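Local coordinates for major capsid protein (Faustovirus, PDB 5J7O) that forms the trimeric, double jelly-roll building block from which the outer capsid shell of this large double-stranded DNA virus is probably assembled, at residues S236-I241 against A270-K275. Sequence-based numbering, arbitrary orientation.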
# COMPACT_ATOMS: atom_id res chain seq x y z
N SER B 236 -3.89 -0.66 17.73
CA SER B 236 -4.54 -1.30 18.86
C SER B 236 -3.72 -1.14 20.13
O SER B 236 -2.66 -0.49 20.15
CB SER B 236 -4.78 -2.78 18.58
OG SER B 236 -3.56 -3.50 18.64
N ASN B 237 -4.21 -1.73 21.21
CA ASN B 237 -3.39 -1.93 22.39
C ASN B 237 -2.23 -2.87 22.06
O ASN B 237 -2.24 -3.58 21.04
CB ASN B 237 -4.21 -2.51 23.54
CG ASN B 237 -5.39 -1.64 23.91
OD1 ASN B 237 -5.34 -0.41 23.78
ND2 ASN B 237 -6.46 -2.26 24.40
N LEU B 238 -1.22 -2.87 22.92
CA LEU B 238 -0.13 -3.82 22.78
C LEU B 238 -0.67 -5.25 22.84
O LEU B 238 -1.38 -5.61 23.78
CB LEU B 238 0.92 -3.60 23.87
CG LEU B 238 1.63 -2.25 23.88
CD1 LEU B 238 2.54 -2.13 25.09
CD2 LEU B 238 2.42 -2.06 22.60
N VAL B 239 -0.37 -6.04 21.82
CA VAL B 239 -0.77 -7.44 21.77
C VAL B 239 0.34 -8.36 22.25
O VAL B 239 0.09 -9.37 22.89
CB VAL B 239 -1.26 -7.82 20.36
CG1 VAL B 239 -2.42 -6.93 19.94
CG2 VAL B 239 -0.12 -7.71 19.34
N ASN B 240 1.59 -8.01 21.94
CA ASN B 240 2.76 -8.68 22.47
C ASN B 240 3.51 -7.71 23.38
O ASN B 240 3.67 -6.53 23.04
CB ASN B 240 3.69 -9.16 21.35
CG ASN B 240 3.09 -10.31 20.55
OD1 ASN B 240 1.88 -10.53 20.56
ND2 ASN B 240 3.94 -11.05 19.85
N ILE B 241 3.93 -8.20 24.54
CA ILE B 241 4.76 -7.44 25.46
C ILE B 241 5.92 -8.33 25.87
O ILE B 241 5.70 -9.44 26.38
CB ILE B 241 3.97 -6.96 26.69
CG1 ILE B 241 2.85 -6.01 26.28
CG2 ILE B 241 4.90 -6.29 27.69
CD1 ILE B 241 2.07 -5.45 27.45
N ALA B 270 8.77 -12.38 22.56
CA ALA B 270 10.13 -11.87 22.38
C ALA B 270 10.16 -10.41 21.95
O ALA B 270 11.18 -9.74 22.16
CB ALA B 270 10.88 -12.71 21.34
N ILE B 271 9.08 -9.89 21.37
CA ILE B 271 8.98 -8.50 20.97
C ILE B 271 7.73 -7.89 21.60
O ILE B 271 6.86 -8.60 22.11
CB ILE B 271 8.95 -8.32 19.44
CG1 ILE B 271 7.65 -8.89 18.86
CG2 ILE B 271 10.17 -8.98 18.80
CD1 ILE B 271 7.47 -8.63 17.39
N THR B 272 7.65 -6.57 21.55
CA THR B 272 6.49 -5.81 22.00
C THR B 272 5.87 -5.12 20.80
O THR B 272 6.53 -4.29 20.16
CB THR B 272 6.88 -4.79 23.07
OG1 THR B 272 7.41 -5.47 24.22
CG2 THR B 272 5.68 -3.96 23.48
N ALA B 273 4.62 -5.44 20.49
CA ALA B 273 4.03 -5.02 19.23
C ALA B 273 2.58 -4.58 19.40
O ALA B 273 1.87 -5.03 20.31
CB ALA B 273 4.09 -6.15 18.19
N ARG B 274 2.15 -3.69 18.51
CA ARG B 274 0.76 -3.34 18.30
C ARG B 274 0.30 -3.88 16.96
O ARG B 274 1.10 -4.10 16.05
CB ARG B 274 0.54 -1.82 18.32
CG ARG B 274 1.31 -1.05 19.38
CD ARG B 274 1.04 0.44 19.25
NE ARG B 274 1.94 1.10 18.31
CZ ARG B 274 1.71 2.29 17.77
NH1 ARG B 274 0.60 2.96 18.06
NH2 ARG B 274 2.59 2.82 16.92
N LYS B 275 -1.01 -4.07 16.83
CA LYS B 275 -1.60 -4.39 15.54
C LYS B 275 -2.10 -3.13 14.86
O LYS B 275 -2.54 -2.18 15.52
CB LYS B 275 -2.75 -5.39 15.69
CG LYS B 275 -2.33 -6.76 16.18
CD LYS B 275 -3.54 -7.66 16.48
CE LYS B 275 -4.21 -8.14 15.20
NZ LYS B 275 -5.28 -9.13 15.50
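Val239 N and Ala273 N hold the antiparallel segments 236-241 and 270-275 together through hydrogen bonds, the first donating to Ala273 O at 2.9 Å and the second to Asn240 O. Ala273 O also accepts a weak hydrogen bond from Asn240 N, so two successive amides of one strand face a single residue of the other, a classic beta bulge. Further along, Ser236 N donates a hydrogen bond to Lys275 O at 3.0 Å. Here a side chain joins the backbone bonds: with chi1 at 73°, Ser236 OG sits between its own N and carbonyl carbon, accepts the Lys275 N-H at 3.2 Å and donates to a lone pair of Asn237 O, bracing the corner at Asn237. The bulge lies in the two-stranded antiparallel sheet that strands 232-240 and 273-280 make within the double jelly-roll subunit; Ser236, Arg274 and Lys275 pair antiparallel with a strand of the second subunit, so the sheet runs on across the interface. Apolar contacts flank the bonds. Val239 lays CG1 across the Lys275 chain at about a right angle, 3.7 Å from Lys275 CD, while Leu238 CD2 touches Arg274 CG at 3.6 Å and Thr272 CG2 at 3.9 Å. Arg274 forms a salt bridge with Glu229 of the second subunit, and Asn240 ND2 donates a hydrogen bond to Pro478 O of the third.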